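Local coordinates for protein ribulose-1,5-bisphosphate carboxylase/oxygenase large subunit (Rhodopseudomonas palustris, PDB 3QFW) that is a RuBisCO-like protein with a TIM-barrel catalytic domain, probably magnesium-binding and classed by family with the ribulose-bisphosphate carboxylases, at residues V117-A120 with G121-L125; T126-Q129 with S130-L133; H240-V243 with K244-A247; L267-G270 with R271-L275; R332-G335 with Q336-L340. All blocks are in the same frame, centred on the assembly; numbering follows the deposited sequence.

Contact 1: residues V117-A120 with G121-L125; sequences VGLA and GIRTL
L119 and R123, one turn apart on helix 118-126, send their side chains out side by side in the same direction. L119 places CG anti to its backbone N (chi1 168°), and its CD1 comes to 3.9 Å from R123 NE. The arginine chain, extended from CG to NE, runs beside the leucine to a guanidinium that forms a salt bridge with D337 and donates to the carbonyls of R131 and A128. On another side of the helix, CG1 of V117 lies over the backbone of G121, tight at 3.4 Å from G121 CA, and meets L125 CD1 at 4.1 Å. A side chain on G121 would collide with V117 O, which fits the glycine found here.

Backbone bonds carry the turns between these side chains. The first, G121 N to V117 O, is weak and bent, whereas I122 N reaches G118 O at 2.9 Å on a nearly straight line (173°). T124 N binds A120 O at 3.1 Å, and a water also joins A120 O, weakly, to T124 OG1, which it meets at 2.8 Å. Ahead of these turns D279 OD1 accepts from the N-H groups of V117 and G118. L119 and I122 rest on I315 of strand 315-319, and I122 also touches L133 of strand 133-138.

Chemically the helix is divided: L119 and I122 lie against the barrel strands, T124 binds water, and the R123 charge, carried out past L119, is shared among an aspartate and backbone oxygens, which probably stabilises its positive form.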
loop_
_atom_site.group_PDB
_atom_site.type_symbol
_atom_site.label_atom_id
_atom_site.label_comp_id
_atom_site.label_asym_id
_atom_site.label_seq_id
_atom_site.Cartn_x
_atom_site.Cartn_y
_atom_site.Cartn_z
ATOM N N VAL B 117 2.241 13.338 -19.907
ATOM C CA VAL B 117 2.671 14.719 -20.130
ATOM C C VAL B 117 4.190 14.799 -20.038
ATOM O O VAL B 117 4.860 15.336 -20.929
ATOM C CB VAL B 117 2.048 15.685 -19.099
ATOM C CG1 VAL B 117 2.631 17.099 -19.268
ATOM C CG2 VAL B 117 0.530 15.698 -19.219
ATOM N N GLY B 118 4.725 14.262 -18.947
ATOM C CA GLY B 118 6.152 14.119 -18.770
ATOM C C GLY B 118 6.909 15.422 -18.555
ATOM O O GLY B 118 6.330 16.517 -18.481
ATOM N N LEU B 119 8.222 15.285 -18.433
ATOM C CA LEU B 119 9.105 16.418 -18.197
ATOM C C LEU B 119 8.935 17.480 -19.284
ATOM O O LEU B 119 8.817 18.666 -18.985
ATOM C CB LEU B 119 10.561 15.943 -18.119
ATOM C CG LEU B 119 11.689 16.983 -18.144
ATOM C CD1 LEU B 119 11.580 17.950 -16.973
ATOM C CD2 LEU B 119 13.041 16.274 -18.142
ATOM N N ALA B 120 8.908 17.053 -20.542
ATOM C CA ALA B 120 8.798 18.013 -21.641
ATOM C C ALA B 120 7.441 18.720 -21.613
ATOM O O ALA B 120 7.357 19.929 -21.826
ATOM C CB ALA B 120 9.033 17.336 -22.978
ATOM N N GLY B 121 6.385 17.964 -21.317
ATOM C CA GLY B 121 5.045 18.522 -21.235
ATOM C C GLY B 121 4.859 19.555 -20.141
ATOM O O GLY B 121 4.277 20.621 -20.376
ATOM N N ILE B 122 5.352 19.258 -18.943
ATOM C CA ILE B 122 5.297 20.233 -17.860
ATOM C C ILE B 122 6.076 21.509 -18.211
ATOM O O ILE B 122 5.612 22.600 -17.936
ATOM C CB ILE B 122 5.818 19.672 -16.533
ATOM C CG1 ILE B 122 5.786 20.764 -15.459
ATOM C CG2 ILE B 122 7.213 19.140 -16.695
ATOM C CD1 ILE B 122 6.627 20.454 -14.242
ATOM N N ARG B 123 7.261 21.363 -18.801
ATOM C CA ARG B 123 8.038 22.533 -19.221
ATOM C C ARG B 123 7.201 23.450 -20.097
ATOM O O ARG B 123 7.184 24.671 -19.907
ATOM C CB ARG B 123 9.308 22.117 -19.968
ATOM C CG ARG B 123 10.410 21.602 -19.061
ATOM C CD ARG B 123 11.745 21.523 -19.786
ATOM N NE ARG B 123 12.824 21.152 -18.878
ATOM C CZ ARG B 123 13.341 21.977 -17.976
ATOM N NH1 ARG B 123 12.881 23.220 -17.872
ATOM N NH2 ARG B 123 14.319 21.564 -17.180
ATOM N N THR B 124 6.509 22.855 -21.060
ATOM C CA THR B 124 5.701 23.626 -21.999
ATOM C C THR B 124 4.534 24.291 -21.281
ATOM O O THR B 124 4.217 25.452 -21.523
ATOM C CB THR B 124 5.161 22.740 -23.133
ATOM O OG1 THR B 124 6.250 22.143 -23.846
ATOM C CG2 THR B 124 4.305 23.555 -24.094
ATOM N N LEU B 125 3.887 23.551 -20.383
ATOM C CA LEU B 125 2.738 24.087 -19.667
ATOM C C LEU B 125 3.091 25.256 -18.753
ATOM O O LEU B 125 2.285 26.163 -18.568
ATOM C CB LEU B 125 2.052 22.974 -18.851
ATOM C CG LEU B 125 1.263 21.968 -19.677
ATOM C CD1 LEU B 125 0.836 20.705 -18.841
ATOM C CD2 LEU B 125 0.055 22.662 -20.249
HETATM O O HOH W 1 5.797 19.473 -24.441
#

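Contact 2: residues T126-Q129 with S130-L133; sequences TGAQ and SRAL. With SO4 (sulfate ion), chain H.
The R131 guanidinium overlaps A128, whose CB sits over the centre of one face, 3.4 Å above the plane. CG of R131 lies between its backbone N and carbonyl carbon (chi1 62°), and from there the extended chain returns across the loop to A128. NH1 donates to A132 O at 3.0 Å, in the carbonyl plane on a lone pair, and NH2 forms a salt bridge with D161. A methionine in its place would lack these N-H groups and would probably leave D161 without its charged mate and A128 without its flat cover.

The A128 methyl also meets L133 CD1 at 3.6 Å. T126 and L133 approach tip to tip, OG1 3.5 Å from CD2; that hydroxyl is bonded to I122 O in the preceding turn. At the outer bend a sulfate, probably from the crystallisation liquor, is gripped by successive backbone N-H groups: Q129 N holds O2, while S130 N and R131 N converge on O3, S130 N at 2.7 Å. S130 OG adds a third bond to O3.

The loop leads from helix 118-126 into strand 133-138, where L133 pairs with V338 and L340, while R131 and A132 lean on helix 353-366.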
loop_
_atom_site.group_PDB
_atom_site.type_symbol
_atom_site.label_atom_id
_atom_site.label_comp_id
_atom_site.label_asym_id
_atom_site.label_seq_id
_atom_site.Cartn_x
_atom_site.Cartn_y
_atom_site.Cartn_z
ATOM N N THR B 126 4.284 25.217 -18.169
ATOM C CA THR B 126 4.650 26.146 -17.110
ATOM C C THR B 126 5.475 27.290 -17.670
ATOM O O THR B 126 5.670 28.310 -17.009
ATOM C CB THR B 126 5.484 25.459 -16.017
ATOM O OG1 THR B 126 6.689 24.950 -16.597
ATOM C CG2 THR B 126 4.699 24.287 -15.376
ATOM N N GLY B 127 5.972 27.105 -18.888
ATOM C CA GLY B 127 6.829 28.094 -19.513
ATOM C C GLY B 127 8.287 28.003 -19.096
ATOM O O GLY B 127 9.078 28.894 -19.405
ATOM N N ALA B 128 8.655 26.940 -18.388
ATOM C CA ALA B 128 10.057 26.750 -18.024
ATOM C C ALA B 128 10.790 26.011 -19.137
ATOM O O ALA B 128 10.738 24.785 -19.225
ATOM C CB ALA B 128 10.188 26.015 -16.701
ATOM N N GLN B 129 11.469 26.769 -19.995
ATOM C CA GLN B 129 12.081 26.195 -21.186
ATOM C C GLN B 129 13.255 25.284 -20.860
ATOM O O GLN B 129 13.325 24.169 -21.359
ATOM C CB GLN B 129 12.496 27.294 -22.183
ATOM C CG GLN B 129 11.316 27.994 -22.847
ATOM C CD GLN B 129 11.729 29.210 -23.680
ATOM O OE1 GLN B 129 12.028 29.091 -24.867
ATOM N NE2 GLN B 129 11.731 30.385 -23.055
ATOM N N SER B 130 14.169 25.746 -20.016
ATOM C CA SER B 130 15.362 24.965 -19.716
ATOM C C SER B 130 15.725 25.032 -18.241
ATOM O O SER B 130 16.396 24.140 -17.720
ATOM C CB SER B 130 16.548 25.464 -20.548
ATOM O OG SER B 130 16.989 26.711 -20.046
ATOM N N ARG B 131 15.290 26.094 -17.575
ATOM C CA ARG B 131 15.570 26.271 -16.159
ATOM C C ARG B 131 14.905 25.173 -15.344
ATOM O O ARG B 131 13.972 24.523 -15.817
ATOM C CB ARG B 131 15.038 27.622 -15.687
ATOM C CG ARG B 131 13.525 27.755 -15.817
ATOM C CD ARG B 131 13.018 29.000 -15.113
ATOM N NE ARG B 131 11.588 29.237 -15.319
ATOM C CZ ARG B 131 10.624 28.670 -14.599
ATOM N NH1 ARG B 131 10.932 27.807 -13.637
ATOM N NH2 ARG B 131 9.350 28.952 -14.851
ATOM N N ALA B 132 15.388 24.975 -14.122
ATOM C CA ALA B 132 14.715 24.094 -13.170
ATOM C C ALA B 132 13.354 24.688 -12.832
ATOM O O ALA B 132 13.102 25.872 -13.069
ATOM C CB ALA B 132 15.554 23.921 -11.906
ATOM N N LEU B 133 12.465 23.872 -12.288
ATOM C CA LEU B 133 11.151 24.368 -11.908
ATOM C C LEU B 133 11.021 24.502 -10.394
ATOM O O LEU B 133 11.884 24.048 -9.640
ATOM C CB LEU B 133 10.043 23.472 -12.474
ATOM C CG LEU B 133 9.770 23.618 -13.972
ATOM C CD1 LEU B 133 10.914 23.079 -14.839
ATOM C CD2 LEU B 133 8.465 22.939 -14.331
HETATM S S SO4 H . 13.867 29.570 -19.394
HETATM O O1 SO4 H . 14.190 30.555 -18.362
HETATM O O2 SO4 H . 12.408 29.395 -19.445
HETATM O O3 SO4 H . 14.518 28.292 -19.100
HETATM O O4 SO4 H . 14.345 30.056 -20.680
#

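Contact 3: residues H240-V243 with K244-A247; sequences HAIV and KEAA
K244 has the most surface covered here: its extended side chain runs back beside the last turn of helix 236-243 and crosses the ring of H240 obliquely. CD lies over one ring face, displaced toward the rim, and CE comes to 3.3 Å from H240 NE2. With chi1 at -171° the H240 ring swings away from its own N and over toward K244; its ND1 is fixed by F276 O while F112 packs edge-to-face with the ring. A leucine here would have no N-H for F276 O and would probably leave that carbonyl without its donor and the lysine chain without a flat surface to lie on.

V243 and I242 are covered mainly through their backbones. K244 N closes a regular helical turn on H240 O at 3.1 Å. E245 N then binds I242 O at 2.9 Å, and A246 N closes a type I turn on V243 O at 3.2 Å, each donor standing well above the carbonyl plane. Water donates to A241 O, at 2.7 Å, and to E245 OE1.

Polar links thus gather at the turn after H240: water serves A241 O and E245, whose carboxylate also pairs with R213 outside the turn. The lysine contributes mostly methylenes, its ammonium probably lying close to the imidazole.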
loop_
_atom_site.group_PDB
_atom_site.type_symbol
_atom_site.label_atom_id
_atom_site.label_comp_id
_atom_site.label_asym_id
_atom_site.label_seq_id
_atom_site.Cartn_x
_atom_site.Cartn_y
_atom_site.Cartn_z
ATOM N N HIS B 240 -3.183 4.069 -11.664
ATOM C CA HIS B 240 -2.992 3.905 -13.107
ATOM C C HIS B 240 -4.285 4.201 -13.864
ATOM O O HIS B 240 -4.272 4.836 -14.927
ATOM C CB HIS B 240 -2.521 2.488 -13.394
ATOM C CG HIS B 240 -2.086 2.258 -14.806
ATOM N ND1 HIS B 240 -1.211 3.094 -15.465
ATOM C CD2 HIS B 240 -2.391 1.269 -15.678
ATOM C CE1 HIS B 240 -1.002 2.633 -16.685
ATOM N NE2 HIS B 240 -1.706 1.525 -16.839
ATOM N N ALA B 241 -5.404 3.737 -13.313
ATOM C CA ALA B 241 -6.715 3.998 -13.903
ATOM C C ALA B 241 -6.999 5.493 -14.007
ATOM O O ALA B 241 -7.540 5.952 -15.013
ATOM C CB ALA B 241 -7.814 3.308 -13.099
ATOM N N ILE B 242 -6.648 6.247 -12.964
ATOM C CA ILE B 242 -6.834 7.698 -12.971
ATOM C C ILE B 242 -5.922 8.361 -13.998
ATOM O O ILE B 242 -6.323 9.314 -14.672
ATOM C CB ILE B 242 -6.590 8.332 -11.581
ATOM C CG1 ILE B 242 -7.814 8.134 -10.689
ATOM C CG2 ILE B 242 -6.331 9.823 -11.697
ATOM C CD1 ILE B 242 -9.043 8.914 -11.144
ATOM N N VAL B 243 -4.694 7.865 -14.112
ATOM C CA VAL B 243 -3.765 8.406 -15.105
ATOM C C VAL B 243 -4.396 8.349 -16.493
ATOM O O VAL B 243 -4.297 9.295 -17.273
ATOM C CB VAL B 243 -2.427 7.633 -15.104
ATOM C CG1 VAL B 243 -1.627 7.903 -16.383
ATOM C CG2 VAL B 243 -1.609 7.986 -13.859
ATOM N N LYS B 244 -5.059 7.236 -16.789
ATOM C CA LYS B 244 -5.733 7.054 -18.074
ATOM C C LYS B 244 -6.958 7.946 -18.276
ATOM O O LYS B 244 -7.477 8.055 -19.392
ATOM C CB LYS B 244 -6.120 5.586 -18.252
ATOM C CG LYS B 244 -4.962 4.713 -18.686
ATOM C CD LYS B 244 -5.282 3.253 -18.483
ATOM C CE LYS B 244 -4.122 2.378 -18.911
ATOM N NZ LYS B 244 -4.378 0.935 -18.604
ATOM N N GLU B 245 -7.416 8.577 -17.202
ATOM C CA GLU B 245 -8.582 9.458 -17.256
ATOM C C GLU B 245 -8.187 10.923 -17.045
ATOM O O GLU B 245 -9.019 11.835 -17.133
ATOM C CB GLU B 245 -9.626 9.003 -16.221
ATOM C CG GLU B 245 -10.198 7.611 -16.513
ATOM C CD GLU B 245 -11.082 7.069 -15.397
ATOM O OE1 GLU B 245 -11.390 5.854 -15.420
ATOM O OE2 GLU B 245 -11.468 7.850 -14.499
ATOM N N ALA B 246 -6.901 11.143 -16.790
ATOM C CA ALA B 246 -6.387 12.467 -16.441
ATOM C C ALA B 246 -6.580 13.527 -17.540
ATOM O O ALA B 246 -6.771 14.704 -17.244
ATOM C CB ALA B 246 -4.919 12.374 -16.033
ATOM N N ALA B 247 -6.513 13.113 -18.799
ATOM C CA ALA B 247 -6.842 14.006 -19.914
ATOM C C ALA B 247 -5.959 15.256 -20.024
ATOM O O ALA B 247 -6.466 16.375 -20.154
ATOM C CB ALA B 247 -8.323 14.411 -19.841
HETATM O O HOH W 2 -9.171 4.300 -16.319
#

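Contact 4: residues L267-G270 with R271-L275; sequences LLLG and RLFRL
F273 and L269 lie side by side, pointing the same way, with L269 CD2 3.5 Å from F273 CE2. The ring also covers the backbone of L269: its CA stands over the face, 4.1 Å from the ring centroid and 28° off the normal, a CH-pi contact. F273 CG, anti to the carbonyl carbon (chi1 -85°), turns the ring back toward the preceding turn. There L268 slants across it, CD1 4.0 Å from CE1, and the same methyl meets L272 CD1 at 4.1 Å, these two leucines being nearly perpendicular. L267 extends the apolar surface, its CD1 3.9 Å from L272 CG.

Beneath these side chains the helix widens. L272 N reaches L267 O at 2.7 Å and F273 N reaches L268 O, both bonds spanning five residues instead of four. L269 O, passed over by F273 N, accepts from T281 OG1. Regular spacing returns as R274 N binds G270 O at 3.2 Å. At the G270 backbone angles a CB would press on R271 N.

The polar edge is arginine. R274, fully extended, donates from its guanidinium to the carbonyls of N312, L311, D306 and A303. R271 bends at chi3 (-77°) and gives NH1 to V102 O.

The five-residue bonds mark a pi-type turn within helix 265-276, the crossover helix of a beta-alpha-beta unit between strands 250-253 and 280-284. L269 and F273 touch the second of these strands, as expected for a helix packed against a TIM-barrel wall.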
loop_
_atom_site.group_PDB
_atom_site.type_symbol
_atom_site.label_atom_id
_atom_site.label_comp_id
_atom_site.label_asym_id
_atom_site.label_seq_id
_atom_site.Cartn_x
_atom_site.Cartn_y
_atom_site.Cartn_z
ATOM N N LEU B 267 13.526 2.748 -7.290
ATOM C CA LEU B 267 12.729 1.850 -8.103
ATOM C C LEU B 267 11.243 2.224 -8.037
ATOM O O LEU B 267 10.560 2.271 -9.064
ATOM C CB LEU B 267 12.924 0.409 -7.615
ATOM C CG LEU B 267 11.857 -0.578 -8.085
ATOM C CD1 LEU B 267 11.913 -0.758 -9.596
ATOM C CD2 LEU B 267 12.008 -1.928 -7.377
ATOM N N LEU B 268 10.751 2.481 -6.826
ATOM C CA LEU B 268 9.327 2.723 -6.615
ATOM C C LEU B 268 8.864 4.118 -7.044
ATOM O O LEU B 268 7.999 4.254 -7.907
ATOM C CB LEU B 268 8.948 2.469 -5.150
ATOM C CG LEU B 268 7.456 2.585 -4.832
ATOM C CD1 LEU B 268 6.657 1.644 -5.713
ATOM C CD2 LEU B 268 7.199 2.294 -3.346
ATOM N N LEU B 269 9.437 5.146 -6.429
ATOM C CA LEU B 269 9.038 6.530 -6.689
ATOM C C LEU B 269 9.521 7.019 -8.049
ATOM O O LEU B 269 8.892 7.875 -8.681
ATOM C CB LEU B 269 9.622 7.444 -5.619
ATOM C CG LEU B 269 9.327 7.088 -4.164
ATOM C CD1 LEU B 269 9.785 8.240 -3.292
ATOM C CD2 LEU B 269 7.851 6.814 -3.952
ATOM N N GLY B 270 10.658 6.491 -8.481
ATOM C CA GLY B 270 11.219 6.849 -9.764
ATOM C C GLY B 270 10.648 6.016 -10.891
ATOM O O GLY B 270 9.822 6.489 -11.665
ATOM N N ARG B 271 11.087 4.765 -10.981
ATOM C CA ARG B 271 10.786 3.948 -12.148
ATOM C C ARG B 271 9.324 3.525 -12.195
ATOM O O ARG B 271 8.625 3.787 -13.173
ATOM C CB ARG B 271 11.710 2.722 -12.199
ATOM C CG ARG B 271 11.320 1.683 -13.249
ATOM C CD ARG B 271 12.452 0.704 -13.520
ATOM N NE ARG B 271 13.472 1.325 -14.370
ATOM C CZ ARG B 271 14.551 0.702 -14.827
ATOM N NH1 ARG B 271 14.768 -0.570 -14.513
ATOM N NH2 ARG B 271 15.413 1.345 -15.611
ATOM N N LEU B 272 8.853 2.882 -11.131
ATOM C CA LEU B 272 7.511 2.318 -11.157
ATOM C C LEU B 272 6.430 3.391 -11.220
ATOM O O LEU B 272 5.476 3.258 -11.981
ATOM C CB LEU B 272 7.289 1.381 -9.970
ATOM C CG LEU B 272 8.140 0.102 -9.992
ATOM C CD1 LEU B 272 7.812 -0.778 -8.790
ATOM C CD2 LEU B 272 7.955 -0.683 -11.292
ATOM N N PHE B 273 6.558 4.431 -10.400
ATOM C CA PHE B 273 5.600 5.538 -10.443
ATOM C C PHE B 273 5.524 6.137 -11.863
ATOM O O PHE B 273 4.431 6.338 -12.405
ATOM C CB PHE B 273 5.964 6.616 -9.413
ATOM C CG PHE B 273 5.427 6.354 -8.012
ATOM C CD1 PHE B 273 4.941 5.096 -7.641
ATOM C CD2 PHE B 273 5.421 7.366 -7.064
ATOM C CE1 PHE B 273 4.454 4.879 -6.353
ATOM C CE2 PHE B 273 4.919 7.157 -5.784
ATOM C CZ PHE B 273 4.447 5.913 -5.428
ATOM N N ARG B 274 6.694 6.398 -12.454
ATOM C CA ARG B 274 6.811 6.860 -13.845
ATOM C C ARG B 274 6.132 5.896 -14.831
ATOM O O ARG B 274 5.326 6.309 -15.670
ATOM C CB ARG B 274 8.291 7.007 -14.201
ATOM C CG ARG B 274 8.588 7.313 -15.692
ATOM C CD ARG B 274 10.079 7.244 -15.956
ATOM N NE ARG B 274 10.444 7.619 -17.331
ATOM C CZ ARG B 274 11.690 7.607 -17.781
ATOM N NH1 ARG B 274 12.673 7.248 -16.963
ATOM N NH2 ARG B 274 11.956 7.946 -19.041
ATOM N N LEU B 275 6.461 4.611 -14.717
ATOM C CA LEU B 275 5.861 3.576 -15.551
ATOM C C LEU B 275 4.332 3.665 -15.508
ATOM O O LEU B 275 3.660 3.587 -16.537
ATOM C CB LEU B 275 6.308 2.184 -15.054
ATOM C CG LEU B 275 5.781 0.946 -15.782
ATOM C CD1 LEU B 275 6.400 0.834 -17.170
ATOM C CD2 LEU B 275 6.059 -0.333 -15.002
#

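Contact 5: residues R332-G335 with Q336-L340; sequences RFYG and QDVML. With SO4 (sulfate ion), chain G.
Y334 and V338 meet across the bend that follows helix 327-334, their side chains crossing at about a right angle. Y334 CB lies 4.0 Å from V338 CG2, and chi1 of -71° (CG anti to the carbonyl carbon) sets the ring beside that methyl. The valine stands with CG1 between backbone N and carbonyl carbon (chi1 66°) and CG2 anti to N, one methyl thus set at 3.3 Å from G335 O and the other against the tyrosine. V338 CG2 also approaches Y334 CG, obliquely to the ring. F333 CD2 lies over the centre of one tyrosine face, 3.4 Å above it, and the ring's far end is tied by OH to N285.

G335 leaves the helix with positive phi, at angles where a side chain would be jammed against the Y334 carbonyl. Water bridges the bend, donating a hydrogen bond to Y334 O at 3.0 Å and accepting one from D337 N. D337, the partner of R123, centres an inverse gamma turn, closed by a weak bond from V338 N to Q336 O. Beyond the turn the chain becomes strand 339-341.

R332 points elsewhere: its chain, extended from CG to NE, reaches a sulfate, probably from the crystallisation liquor, with NH1 3.1 Å from O4. NH2 holds O3 weakly, though on a nearly straight line (174°).

The chemistry is sharply graded, with an exposed arginine taking an anion, water and a charged pair serving the turn, and tyrosine and valine closing the buried side against P318 and helix 294-305.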
loop_
_atom_site.group_PDB
_atom_site.type_symbol
_atom_site.label_atom_id
_atom_site.label_comp_id
_atom_site.label_asym_id
_atom_site.label_seq_id
_atom_site.Cartn_x
_atom_site.Cartn_y
_atom_site.Cartn_z
ATOM N N ARG B 332 23.114 21.994 -8.704
ATOM C CA ARG B 332 24.378 21.332 -9.028
ATOM C C ARG B 332 24.183 19.823 -8.902
ATOM O O ARG B 332 24.628 19.047 -9.747
ATOM C CB ARG B 332 25.497 21.790 -8.096
ATOM C CG ARG B 332 25.997 23.209 -8.381
ATOM C CD ARG B 332 26.915 23.728 -7.263
ATOM N NE ARG B 332 27.125 25.177 -7.379
ATOM C CZ ARG B 332 27.080 26.028 -6.358
ATOM N NH1 ARG B 332 26.847 25.593 -5.126
ATOM N NH2 ARG B 332 27.257 27.321 -6.564
ATOM N N PHE B 333 23.513 19.421 -7.831
ATOM C CA PHE B 333 23.306 18.005 -7.566
ATOM C C PHE B 333 22.447 17.337 -8.633
ATOM O O PHE B 333 22.817 16.301 -9.189
ATOM C CB PHE B 333 22.652 17.802 -6.197
ATOM C CG PHE B 333 22.611 16.363 -5.771
ATOM C CD1 PHE B 333 23.738 15.764 -5.234
ATOM C CD2 PHE B 333 21.460 15.604 -5.934
ATOM C CE1 PHE B 333 23.722 14.437 -4.851
ATOM C CE2 PHE B 333 21.432 14.277 -5.555
ATOM C CZ PHE B 333 22.558 13.689 -5.009
ATOM N N TYR B 334 21.296 17.937 -8.912
ATOM C CA TYR B 334 20.299 17.299 -9.761
ATOM C C TYR B 334 20.355 17.709 -11.223
ATOM O O TYR B 334 19.754 17.065 -12.077
ATOM C CB TYR B 334 18.891 17.588 -9.224
ATOM C CG TYR B 334 18.547 16.880 -7.929
ATOM C CD1 TYR B 334 18.309 15.510 -7.911
ATOM C CD2 TYR B 334 18.427 17.583 -6.736
ATOM C CE1 TYR B 334 17.985 14.850 -6.737
ATOM C CE2 TYR B 334 18.098 16.928 -5.542
ATOM C CZ TYR B 334 17.877 15.556 -5.558
ATOM O OH TYR B 334 17.549 14.882 -4.394
ATOM N N GLY B 335 21.081 18.780 -11.529
ATOM C CA GLY B 335 20.964 19.351 -12.852
ATOM C C GLY B 335 19.668 20.132 -12.873
ATOM O O GLY B 335 18.999 20.243 -11.846
ATOM N N GLN B 336 19.298 20.655 -14.038
ATOM C CA GLN B 336 18.160 21.564 -14.138
ATOM C C GLN B 336 16.846 20.872 -14.491
ATOM O O GLN B 336 15.795 21.508 -14.496
ATOM C CB GLN B 336 18.453 22.686 -15.144
ATOM C CG GLN B 336 19.554 23.624 -14.699
ATOM C CD GLN B 336 19.933 24.630 -15.771
ATOM O OE1 GLN B 336 19.125 24.970 -16.636
ATOM N NE2 GLN B 336 21.170 25.103 -15.723
ATOM N N ASP B 337 16.915 19.578 -14.795
ATOM C CA ASP B 337 15.712 18.787 -15.049
ATOM C C ASP B 337 15.135 18.271 -13.724
ATOM O O ASP B 337 15.167 17.074 -13.424
ATOM C CB ASP B 337 16.008 17.627 -15.997
ATOM C CG ASP B 337 16.137 18.067 -17.448
ATOM O OD1 ASP B 337 15.676 19.178 -17.796
ATOM O OD2 ASP B 337 16.691 17.282 -18.247
ATOM N N VAL B 338 14.603 19.203 -12.943
ATOM C CA VAL B 338 14.188 18.941 -11.573
ATOM C C VAL B 338 13.197 20.024 -11.175
ATOM O O VAL B 338 13.253 21.147 -11.690
ATOM C CB VAL B 338 15.400 18.982 -10.621
ATOM C CG1 VAL B 338 15.981 20.399 -10.553
ATOM C CG2 VAL B 338 15.029 18.484 -9.225
ATOM N N MET B 339 12.271 19.690 -10.284
ATOM C CA MET B 339 11.377 20.693 -9.706
ATOM C C MET B 339 11.595 20.759 -8.190
ATOM O O MET B 339 11.279 19.808 -7.465
ATOM C CB MET B 339 9.913 20.370 -10.036
ATOM C CG MET B 339 8.891 21.424 -9.585
ATOM S SD MET B 339 7.279 21.263 -10.404
ATOM C CE MET B 339 6.860 19.552 -10.005
ATOM N N LEU B 340 12.146 21.871 -7.713
ATOM C CA LEU B 340 12.420 22.024 -6.286
ATOM C C LEU B 340 11.167 22.387 -5.496
ATOM O O LEU B 340 10.527 23.402 -5.744
ATOM C CB LEU B 340 13.520 23.075 -6.051
ATOM C CG LEU B 340 14.841 22.866 -6.796
ATOM C CD1 LEU B 340 15.791 24.015 -6.504
ATOM C CD2 LEU B 340 15.494 21.537 -6.456
HETATM S S SO4 G . 26.008 29.028 -2.951
HETATM O O1 SO4 G . 24.626 29.405 -3.250
HETATM O O2 SO4 G . 26.386 29.612 -1.662
HETATM O O3 SO4 G . 26.903 29.524 -3.988
HETATM O O4 SO4 G . 26.115 27.569 -2.892
HETATM O O HOH W 3 19.095 17.161 -14.996
#

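Contact 4 is the interior member, centred about 6 Å from the centre of the chain and almost wholly buried; the other four lie about 15 to 20 Å out and are partly buried. Contacts 1, 2 and 5 form one connected patch: R123 of contact 1 reaches both others, and L133 of contact 2 joins V338 and L340 of contact 5 in a parallel sheet. Contacts 3 and 4 touch neither this patch nor each other, and contact 3 alone meets the second subunit, through A241. Apolar side chains dominate contact 4, whereas the outer turns add polar links: water in contacts 1, 3 and 5, ion pairs, and sulfate in contacts 2 and 5.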